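Local coordinates for protein phosphorylated carbohydrates phosphatase TM_1254 (Thermotoga maritima msb8, PDB 3KBB) that removes phosphate from sugar phosphates such as erythrose 4-phosphate, fructose 6-phosphate and mannose 6-phosphate with the help of a divalent metal ion, cobalt giving the highest activity, at residues R77-L82 against L115-R120; E91-V96 against L121-Y126; F95-S98 against K102-L105; V161-S166 against L209-E214. All coordinates share one frame; numbering follows the deposited sequence. Where two conformers were deposited one is given.

Interaction 1. Residues R77-L82 against L115-R120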
# COMPACT_ATOMS: atom_id res chain seq x y z
N ARG A 77 -13.96 -9.28 5.72
CA ARG A 77 -14.48 -10.42 5.00
C ARG A 77 -14.02 -10.42 3.56
O ARG A 77 -13.53 -11.44 3.06
CB ARG A 77 -16.00 -10.41 5.03
CG ARG A 77 -16.60 -10.66 6.40
CD ARG A 77 -18.10 -10.87 6.30
NE ARG A 77 -18.81 -10.47 7.52
CZ ARG A 77 -18.96 -11.23 8.60
NH1 ARG A 77 -18.43 -12.45 8.66
NH2 ARG A 77 -19.63 -10.76 9.64
N VAL A 78 -14.18 -9.28 2.89
CA VAL A 78 -13.78 -9.14 1.50
C VAL A 78 -12.27 -9.37 1.37
O VAL A 78 -11.85 -10.13 0.49
CB VAL A 78 -14.22 -7.77 0.90
CG1 VAL A 78 -13.70 -7.60 -0.53
CG2 VAL A 78 -15.76 -7.65 0.90
N PHE A 79 -11.48 -8.74 2.24
CA PHE A 79 -10.00 -8.82 2.12
C PHE A 79 -9.59 -10.25 2.39
O PHE A 79 -8.81 -10.86 1.63
CB PHE A 79 -9.29 -7.86 3.08
CG PHE A 79 -9.38 -6.40 2.70
CD1 PHE A 79 -10.14 -5.97 1.60
CD2 PHE A 79 -8.72 -5.45 3.44
CE1 PHE A 79 -10.24 -4.62 1.27
CE2 PHE A 79 -8.82 -4.09 3.13
CZ PHE A 79 -9.56 -3.68 2.04
N SER A 80 -10.14 -10.80 3.46
CA SER A 80 -9.88 -12.19 3.80
C SER A 80 -10.21 -13.11 2.63
O SER A 80 -9.41 -13.98 2.28
CB SER A 80 -10.65 -12.59 5.06
OG SER A 80 -10.75 -14.00 5.14
N GLU A 81 -11.35 -12.89 1.98
CA GLU A 81 -11.76 -13.75 0.87
C GLU A 81 -10.93 -13.51 -0.40
O GLU A 81 -10.48 -14.47 -1.06
CB GLU A 81 -13.26 -13.58 0.55
CG GLU A 81 -13.85 -14.72 -0.32
CD GLU A 81 -15.14 -14.35 -1.04
OE1 GLU A 81 -16.02 -13.68 -0.43
OE2 GLU A 81 -15.28 -14.74 -2.23
N LEU A 82 -10.69 -12.25 -0.74
CA LEU A 82 -10.24 -11.94 -2.11
C LEU A 82 -8.86 -11.30 -2.24
O LEU A 82 -8.36 -11.15 -3.36
CB LEU A 82 -11.29 -11.07 -2.83
CG LEU A 82 -12.63 -11.74 -3.18
CD1 LEU A 82 -13.64 -10.68 -3.58
CD2 LEU A 82 -12.49 -12.79 -4.28
N LEU A 115 -0.07 -5.84 9.72
CA LEU A 115 0.42 -7.19 10.03
C LEU A 115 -0.61 -8.27 9.78
O LEU A 115 -0.24 -9.37 9.34
CB LEU A 115 0.98 -7.26 11.47
CG LEU A 115 2.29 -6.50 11.69
CD1 LEU A 115 2.69 -6.44 13.21
CD2 LEU A 115 3.45 -7.11 10.90
N GLU A 116 -1.88 -8.00 10.04
CA GLU A 116 -2.98 -8.95 9.80
C GLU A 116 -2.97 -9.37 8.32
O GLU A 116 -3.02 -10.56 7.95
CB GLU A 116 -4.32 -8.27 10.12
CG GLU A 116 -4.61 -7.99 11.59
CD GLU A 116 -5.96 -7.31 11.83
OE1 GLU A 116 -6.84 -7.36 10.93
OE2 GLU A 116 -6.15 -6.71 12.92
N ARG A 117 -2.90 -8.36 7.45
CA ARG A 117 -2.89 -8.58 5.98
C ARG A 117 -1.68 -9.39 5.56
O ARG A 117 -1.80 -10.39 4.85
CB ARG A 117 -2.87 -7.26 5.22
CG ARG A 117 -4.20 -6.54 5.14
CD ARG A 117 -4.08 -5.33 4.22
NE ARG A 117 -4.92 -4.24 4.70
CZ ARG A 117 -4.77 -2.97 4.40
NH1 ARG A 117 -3.76 -2.56 3.61
NH2 ARG A 117 -5.61 -2.08 4.92
N LEU A 118 -0.51 -8.97 6.01
CA LEU A 118 0.72 -9.64 5.62
C LEU A 118 0.72 -11.08 6.11
O LEU A 118 1.22 -11.98 5.44
CB LEU A 118 1.93 -8.92 6.20
CG LEU A 118 2.27 -7.56 5.60
CD1 LEU A 118 3.33 -6.92 6.47
CD2 LEU A 118 2.77 -7.75 4.15
N ARG A 119 0.22 -11.29 7.33
CA ARG A 119 0.18 -12.65 7.90
C ARG A 119 -0.73 -13.57 7.10
O ARG A 119 -0.35 -14.72 6.80
CB ARG A 119 -0.21 -12.64 9.38
CG ARG A 119 0.13 -13.96 10.11
CD ARG A 119 -0.10 -13.84 11.64
NE ARG A 119 0.52 -14.93 12.42
CZ ARG A 119 1.81 -14.97 12.77
NH1 ARG A 119 2.64 -14.00 12.40
NH2 ARG A 119 2.28 -16.00 13.47
N ARG A 120 -1.91 -13.08 6.73
CA ARG A 120 -2.86 -13.85 5.92
C ARG A 120 -2.22 -14.25 4.61
O ARG A 120 -2.50 -15.34 4.10
CB ARG A 120 -4.10 -12.99 5.64
CG ARG A 120 -5.40 -13.74 5.40
CD ARG A 120 -6.60 -12.74 5.34
NE ARG A 120 -7.12 -12.25 6.62
CZ ARG A 120 -7.31 -10.96 6.92
NH1 ARG A 120 -7.01 -10.01 6.04
NH2 ARG A 120 -7.81 -10.60 8.10
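Phe79 and Ser80, on the last turns of helix 64-82, meet Arg117 and Arg120 of helix 111-120. The contact joins the helical cap of this HAD-like hydrolase to its Rossmann-like core. The local axes of the two helix segments run 24° apart in direction and come within 10.8 Å; long side chains span the gap, and no hydrogen bond crosses it. Phe79 comes first. Its ring reaches the end of Arg117, with CD2 of Phe79 4.2 Å from NE of Arg117 in the conformer described, one of two. Ring and guanidinium planes there stand at 90°, so the two groups do not stack. The charge of Arg117 is met within its own helix by a salt bridge from NH2 to Glu113, and its side chain is about 9 Å from that of Asp7, the nucleophile by similarity. A bound sulfate, probably from the crystallisation liquor, is about 6 Å from the side chain of Arg117 and may mark a pocket. One residue on, Ser80 packs at the exposed margin against Arg120, whose chain bends at chi3 (-79°) and turns the guanidinium over the serine. CD of Arg120 lies 3.7 Å from CA of Ser80, and CB of Ser80 sits over one guanidinium face, 3.9 Å from NE of Arg120.

Interaction 2. Residues E91-V96 against L121-Y126; sequences EALEFV and LDLEKY
Leu93, in the middle of helix 89-98, faces Tyr126 at the end of the 121-126 connection, their CA atoms 6.7 Å apart; this connection leaves helix 111-120 through a Schellman motif in which Asp122 takes positive phi. Tyr126 CG lies beside its backbone N and anti to the carbonyl carbon (chi1 -56°), which swings the ring towards helix 89-98, and the side chains of Leu93 and Tyr126 cross at about a right angle. CB of Leu93 makes a CH-pi contact over one face of the phenol, 4.3 Å from the ring centroid and 22° off the normal, while its CD1 branch lies 3.8 Å from CD2 of Tyr126. The same methyl, CD1, also meets CD2 of Leu123 at 4.2 Å, so it touches both Leu123 and Tyr126. On the other face of the ring lies CG of Lys125, whose NZ turns back to form a salt bridge with OD2 of Asp122. In the Rossmann-like core of this HAD-like hydrolase, the contact ties a helix packed on the parallel sheet to the link between helix 111-120 and strand 129-131. Towards the surface, Glu94 lays its CG 3.7 Å from CE1 of Tyr126, and a water joins the polar ends: it donates to OE2 of Glu94 at 2.7 Å and also bonds OH of Tyr126. That hydroxyl has a further hydrogen bond with Arg90, which also reaches the carbonyls of Leu121 and Asp122. With a leucine in place of Tyr126, the water and Arg90 would probably each lose a partner, and CB of Leu93 the aromatic face it rests on.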
# COMPACT_ATOMS: atom_id res chain seq x y z
N GLU A 91 8.52 -13.89 -5.49
CA GLU A 91 9.79 -14.31 -6.12
C GLU A 91 10.83 -13.19 -5.95
O GLU A 91 12.03 -13.43 -5.81
CB GLU A 91 9.56 -14.60 -7.62
CG GLU A 91 10.26 -15.88 -8.12
CD GLU A 91 10.09 -16.17 -9.64
OE1 GLU A 91 8.97 -15.96 -10.18
OE2 GLU A 91 11.08 -16.64 -10.27
N ALA A 92 10.34 -11.95 -5.99
CA ALA A 92 11.19 -10.79 -5.81
C ALA A 92 11.69 -10.72 -4.38
O ALA A 92 12.87 -10.48 -4.17
CB ALA A 92 10.42 -9.54 -6.16
N LEU A 93 10.80 -10.95 -3.41
CA LEU A 93 11.23 -10.96 -2.00
C LEU A 93 12.22 -12.10 -1.74
O LEU A 93 13.26 -11.91 -1.08
CB LEU A 93 10.03 -11.08 -1.06
CG LEU A 93 8.97 -9.97 -1.15
CD1 LEU A 93 7.85 -10.28 -0.17
CD2 LEU A 93 9.62 -8.67 -0.79
N GLU A 94 11.89 -13.27 -2.27
CA GLU A 94 12.81 -14.42 -2.18
C GLU A 94 14.18 -14.10 -2.79
O GLU A 94 15.22 -14.44 -2.22
CB GLU A 94 12.17 -15.64 -2.84
CG GLU A 94 11.06 -16.26 -2.03
CD GLU A 94 10.33 -17.34 -2.80
OE1 GLU A 94 10.53 -17.44 -4.04
OE2 GLU A 94 9.55 -18.09 -2.16
N PHE A 95 14.20 -13.41 -3.93
CA PHE A 95 15.45 -13.05 -4.56
C PHE A 95 16.33 -12.14 -3.69
O PHE A 95 17.54 -12.38 -3.55
CB PHE A 95 15.22 -12.45 -5.97
CG PHE A 95 16.50 -12.11 -6.69
CD1 PHE A 95 17.31 -13.13 -7.23
CD2 PHE A 95 16.92 -10.79 -6.82
CE1 PHE A 95 18.50 -12.80 -7.90
CE2 PHE A 95 18.09 -10.44 -7.48
CZ PHE A 95 18.90 -11.48 -8.02
N VAL A 96 15.74 -11.07 -3.13
CA VAL A 96 16.54 -10.19 -2.25
C VAL A 96 17.16 -11.00 -1.10
O VAL A 96 18.34 -10.81 -0.77
CB VAL A 96 15.69 -9.03 -1.63
CG1 VAL A 96 16.57 -8.16 -0.77
CG2 VAL A 96 15.06 -8.20 -2.80
N LEU A 121 -1.34 -13.40 4.07
CA LEU A 121 -0.73 -13.66 2.76
C LEU A 121 0.62 -14.35 2.90
O LEU A 121 1.26 -14.64 1.90
CB LEU A 121 -0.61 -12.38 1.93
CG LEU A 121 -1.92 -11.70 1.54
CD1 LEU A 121 -1.61 -10.43 0.75
CD2 LEU A 121 -2.82 -12.63 0.73
N ASP A 122 1.03 -14.63 4.13
CA ASP A 122 2.34 -15.23 4.41
C ASP A 122 3.51 -14.47 3.76
O ASP A 122 4.40 -15.08 3.16
CB ASP A 122 2.36 -16.72 4.01
CG ASP A 122 3.57 -17.44 4.54
OD1 ASP A 122 4.05 -17.09 5.63
OD2 ASP A 122 4.08 -18.34 3.83
N LEU A 123 3.49 -13.14 3.85
CA LEU A 123 4.57 -12.28 3.29
C LEU A 123 5.36 -11.64 4.42
O LEU A 123 6.42 -11.07 4.20
CB LEU A 123 3.98 -11.19 2.38
CG LEU A 123 3.24 -11.57 1.09
CD1 LEU A 123 2.63 -10.32 0.39
CD2 LEU A 123 4.15 -12.31 0.16
N GLU A 124 4.87 -11.79 5.65
CA GLU A 124 5.51 -11.17 6.79
C GLU A 124 6.90 -11.76 7.09
O GLU A 124 7.81 -11.05 7.48
CB GLU A 124 4.59 -11.35 7.98
CG GLU A 124 4.70 -10.31 9.02
CD GLU A 124 3.79 -10.66 10.14
OE1 GLU A 124 2.57 -10.49 9.96
OE2 GLU A 124 4.31 -11.16 11.17
N LYS A 125 7.07 -13.05 6.86
CA LYS A 125 8.32 -13.72 7.18
C LYS A 125 9.58 -13.24 6.43
O LYS A 125 10.73 -13.45 6.89
CB LYS A 125 8.14 -15.23 6.94
CG LYS A 125 7.83 -15.57 5.49
CD LYS A 125 7.63 -17.07 5.28
CE LYS A 125 7.37 -17.32 3.83
NZ LYS A 125 6.88 -18.70 3.53
N TYR A 126 9.41 -12.57 5.29
CA TYR A 126 10.57 -12.08 4.55
C TYR A 126 11.34 -10.89 5.11
O TYR A 126 12.53 -10.66 4.80
CB TYR A 126 10.19 -11.79 3.09
CG TYR A 126 9.61 -12.99 2.40
CD1 TYR A 126 10.44 -14.02 1.97
CD2 TYR A 126 8.23 -13.12 2.25
CE1 TYR A 126 9.90 -15.13 1.35
CE2 TYR A 126 7.67 -14.27 1.61
CZ TYR A 126 8.55 -15.25 1.17
OH TYR A 126 8.07 -16.38 0.55
O HOH W 1 9.60 -18.41 0.52

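Interaction 3. Residues F95-S98 against K102-L105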
# COMPACT_ATOMS: atom_id res chain seq x y z
N PHE A 95 14.20 -13.41 -3.93
CA PHE A 95 15.45 -13.05 -4.56
C PHE A 95 16.33 -12.14 -3.69
O PHE A 95 17.54 -12.38 -3.55
CB PHE A 95 15.22 -12.45 -5.97
CG PHE A 95 16.50 -12.11 -6.69
CD1 PHE A 95 17.31 -13.13 -7.23
CD2 PHE A 95 16.92 -10.79 -6.82
CE1 PHE A 95 18.50 -12.80 -7.90
CE2 PHE A 95 18.09 -10.44 -7.48
CZ PHE A 95 18.90 -11.48 -8.02
N VAL A 96 15.74 -11.07 -3.13
CA VAL A 96 16.54 -10.19 -2.25
C VAL A 96 17.16 -11.00 -1.10
O VAL A 96 18.34 -10.81 -0.77
CB VAL A 96 15.69 -9.03 -1.63
CG1 VAL A 96 16.57 -8.16 -0.77
CG2 VAL A 96 15.06 -8.20 -2.80
N LYS A 97 16.37 -11.89 -0.50
CA LYS A 97 16.90 -12.69 0.62
C LYS A 97 18.03 -13.61 0.13
O LYS A 97 19.05 -13.77 0.81
CB LYS A 97 15.81 -13.47 1.36
CG LYS A 97 14.87 -12.56 2.20
CD LYS A 97 15.60 -11.37 2.87
CE LYS A 97 16.60 -11.76 3.99
NZ LYS A 97 17.45 -10.59 4.44
N SER A 98 17.85 -14.15 -1.08
CA SER A 98 18.89 -15.03 -1.70
C SER A 98 20.23 -14.32 -1.86
O SER A 98 21.29 -14.98 -1.91
CB SER A 98 18.41 -15.57 -3.05
OG SER A 98 18.64 -14.63 -4.12
N LYS A 102 19.31 -6.89 3.03
CA LYS A 102 18.22 -6.66 3.98
C LYS A 102 16.97 -6.24 3.24
O LYS A 102 17.06 -5.57 2.19
CB LYS A 102 18.60 -5.53 4.92
CG LYS A 102 19.60 -5.96 6.00
CD LYS A 102 19.97 -4.77 6.85
CE LYS A 102 21.05 -5.13 7.85
NZ LYS A 102 21.08 -4.09 8.91
N LEU A 103 15.81 -6.61 3.79
CA LEU A 103 14.52 -6.38 3.13
C LEU A 103 13.68 -5.61 4.11
O LEU A 103 13.58 -6.02 5.29
CB LEU A 103 13.85 -7.71 2.82
CG LEU A 103 12.69 -7.94 1.85
CD1 LEU A 103 12.87 -7.14 0.54
CD2 LEU A 103 12.53 -9.47 1.51
N ALA A 104 13.08 -4.52 3.66
CA ALA A 104 12.26 -3.72 4.56
C ALA A 104 10.91 -3.41 3.92
O ALA A 104 10.79 -3.35 2.69
CB ALA A 104 12.94 -2.42 4.93
N LEU A 105 9.93 -3.17 4.79
CA LEU A 105 8.58 -2.77 4.40
C LEU A 105 8.33 -1.38 4.99
O LEU A 105 8.70 -1.12 6.14
CB LEU A 105 7.58 -3.73 5.05
CG LEU A 105 6.20 -3.27 4.61
CD1 LEU A 105 5.83 -3.85 3.26
CD2 LEU A 105 5.14 -3.52 5.67
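Apolar packing joins Val96 and Lys97, near the end of helix 89-98, to Leu103 on strand 102-106, and the two leucine methyls divide the work. CD1 of Leu103 goes to the valine, 4.0 Å from CB of Val96 and close to both of its methyls. CD2 instead meets the aliphatic part of the lysine, 3.9 Å from CD of Lys97. Lys97 is bent at chi2 (-37°) and chi3 (-67°), which folds its chain back across the leucine and carries the amine towards the start of the strand, where NZ of Lys97 is 4.0 Å from CA of Lys102. Three residues separate the segments, making a tight helix-to-strand turn of the alternating alpha/beta Rossmann-like core of HAD hydrolases. The polar interactions converge on Asp128, which takes a salt bridge from NZ of Lys97 and a hydrogen bond from the backbone N of Leu103; the same amine also bonds the carbonyl of Ile101 in the turn. A methionine in place of Lys97 would probably cost Asp128 this salt bridge and the Ile101 carbonyl this donor. Within the helix, OG of Ser98 donates to O of Phe95 at 2.6 Å, in the carbonyl plane and on a lone pair.

Interaction 4. Residues V161-S166 against L209-E214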
# COMPACT_ATOMS: atom_id res chain seq x y z
N VAL A 161 17.23 0.44 -2.64
CA VAL A 161 16.28 0.58 -3.76
C VAL A 161 14.88 0.58 -3.14
O VAL A 161 14.62 -0.17 -2.20
CB VAL A 161 16.37 -0.61 -4.72
CG1 VAL A 161 15.29 -0.50 -5.82
CG2 VAL A 161 17.72 -0.63 -5.38
N VAL A 162 13.99 1.46 -3.61
CA VAL A 162 12.62 1.54 -3.06
C VAL A 162 11.62 1.23 -4.17
O VAL A 162 11.84 1.68 -5.30
CB VAL A 162 12.37 3.00 -2.55
CG1 VAL A 162 10.86 3.23 -2.21
CG2 VAL A 162 13.18 3.27 -1.30
N PHE A 163 10.55 0.51 -3.85
CA PHE A 163 9.42 0.28 -4.78
C PHE A 163 8.20 0.94 -4.17
O PHE A 163 7.68 0.54 -3.09
CB PHE A 163 9.21 -1.23 -4.99
CG PHE A 163 10.32 -1.85 -5.78
CD1 PHE A 163 10.32 -1.75 -7.18
CD2 PHE A 163 11.43 -2.41 -5.13
CE1 PHE A 163 11.38 -2.26 -7.91
CE2 PHE A 163 12.52 -2.91 -5.86
CZ PHE A 163 12.50 -2.83 -7.27
N GLU A 164 7.75 1.99 -4.86
CA GLU A 164 6.72 2.84 -4.32
C GLU A 164 5.57 2.93 -5.31
O GLU A 164 5.75 2.67 -6.47
CB GLU A 164 7.26 4.24 -4.02
CG GLU A 164 7.42 4.52 -2.50
CD GLU A 164 6.08 4.59 -1.73
OE1 GLU A 164 5.02 4.53 -2.36
OE2 GLU A 164 6.09 4.70 -0.49
N ASP A 165 4.38 3.32 -4.88
CA ASP A 165 3.25 3.30 -5.81
C ASP A 165 2.41 4.58 -5.72
O ASP A 165 1.38 4.69 -6.40
CB ASP A 165 2.40 2.05 -5.61
CG ASP A 165 1.34 2.22 -4.55
OD1 ASP A 165 1.64 2.83 -3.51
OD2 ASP A 165 0.15 1.80 -4.80
N SER A 166 2.82 5.53 -4.90
CA SER A 166 2.09 6.83 -4.87
C SER A 166 3.02 8.04 -5.01
O SER A 166 4.19 7.98 -4.65
CB SER A 166 1.29 6.95 -3.58
OG SER A 166 2.13 7.25 -2.49
N LEU A 209 11.06 -8.37 -10.12
CA LEU A 209 12.13 -9.37 -10.06
C LEU A 209 13.27 -9.09 -11.03
O LEU A 209 14.42 -9.06 -10.65
CB LEU A 209 11.54 -10.77 -10.26
CG LEU A 209 12.59 -11.90 -10.33
CD1 LEU A 209 13.46 -12.04 -9.09
CD2 LEU A 209 11.86 -13.16 -10.59
N ASN A 210 12.96 -8.85 -12.31
CA ASN A 210 14.00 -8.52 -13.27
C ASN A 210 14.74 -7.21 -12.98
O ASN A 210 15.96 -7.10 -13.20
CB ASN A 210 13.47 -8.58 -14.71
CG ASN A 210 13.13 -10.00 -15.15
OD1 ASN A 210 13.64 -10.99 -14.61
ND2 ASN A 210 12.27 -10.11 -16.16
N VAL A 211 14.03 -6.21 -12.44
CA VAL A 211 14.75 -5.04 -11.94
C VAL A 211 15.80 -5.43 -10.89
O VAL A 211 16.94 -4.98 -10.95
CB VAL A 211 13.80 -3.97 -11.37
CG1 VAL A 211 14.61 -2.87 -10.68
CG2 VAL A 211 12.95 -3.39 -12.50
N LEU A 212 15.42 -6.26 -9.93
CA LEU A 212 16.36 -6.63 -8.87
C LEU A 212 17.55 -7.40 -9.44
O LEU A 212 18.68 -7.17 -9.02
CB LEU A 212 15.68 -7.43 -7.76
CG LEU A 212 14.61 -6.56 -7.07
CD1 LEU A 212 13.79 -7.44 -6.14
CD2 LEU A 212 15.25 -5.40 -6.37
N LYS A 213 17.29 -8.29 -10.41
CA LYS A 213 18.38 -9.07 -11.04
C LYS A 213 19.37 -8.11 -11.75
O LYS A 213 20.59 -8.33 -11.76
CB LYS A 213 17.79 -10.12 -11.99
CG LYS A 213 17.08 -11.25 -11.30
CD LYS A 213 16.60 -12.28 -12.33
CE LYS A 213 16.18 -13.56 -11.64
NZ LYS A 213 15.66 -14.52 -12.64
N GLU A 214 18.85 -7.01 -12.27
CA GLU A 214 19.66 -6.00 -12.92
C GLU A 214 20.51 -5.20 -11.93
O GLU A 214 21.71 -4.99 -12.17
CB GLU A 214 18.76 -5.06 -13.74
CG GLU A 214 19.49 -3.87 -14.44
CD GLU A 214 18.56 -2.68 -14.75
OE1 GLU A 214 17.31 -2.79 -14.54
OE2 GLU A 214 19.08 -1.63 -15.21
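Residues 161-164 form extended strand and 165-166 leave it as a loop, while 209-214 is regular helix lying against one side of the sheet, where Phe163 meets Val211 and Leu212. No hydrogen bond links the segments, and the buried contact is purely apolar. The first side-chain torsion of Phe163 (chi1 -69°) places CG beside the backbone N, and the far edge of the ring meets the helix. Two methyls from successive helix residues meet that edge close to the ring plane: CD2 of Leu212 is 3.7 Å from CE2 of Phe163, and CG1 of Val211 is 4.0 Å from CZ of Phe163. Valine and phenylalanine approach from opposite directions, whereas the leucine crosses the aromatic side chain at a slant. At the end of the strand, OE1 of Glu164 accepts a hydrogen bond from the backbone N of Asp165 at 2.9 Å, and Ser166 is the N-cap of helix 167-175. The C-terminal end of the strand lies by the active site of the HAD fold: carboxylates of Glu164 and Asp165 come close to that of Asp7, the nucleophile by similarity. Phe163 sits between Phe6 of strand 3-7 and Tyr182 of strand 181-184, while Leu212 also packs on Phe95 and Val96 of helix 89-98.

Interactions 2, 3 and 4 gather on the Rossmann-like core, whereas interaction 1 bridges the core and the helical cap. Interactions 2 and 3 share helix 89-98 and have centres about 7 Å apart. Interaction 4 lies about 11 Å from interaction 3, measured between centres; helices 89-98 and 208-215 touch there, and both contacts reach the same six-stranded parallel sheet through strands 102-106 and 160-164. Interaction 1, its centre about 16 Å from that of interaction 2, adjoins it where helix 111-120 runs into segment 121-126. Along the chain, interaction 1 spans all of interaction 3 and alternates with interaction 2; interaction 4 follows last. Interaction 1 thus connects cap and core, and interaction 4 brings the C-terminal helix onto the sheet.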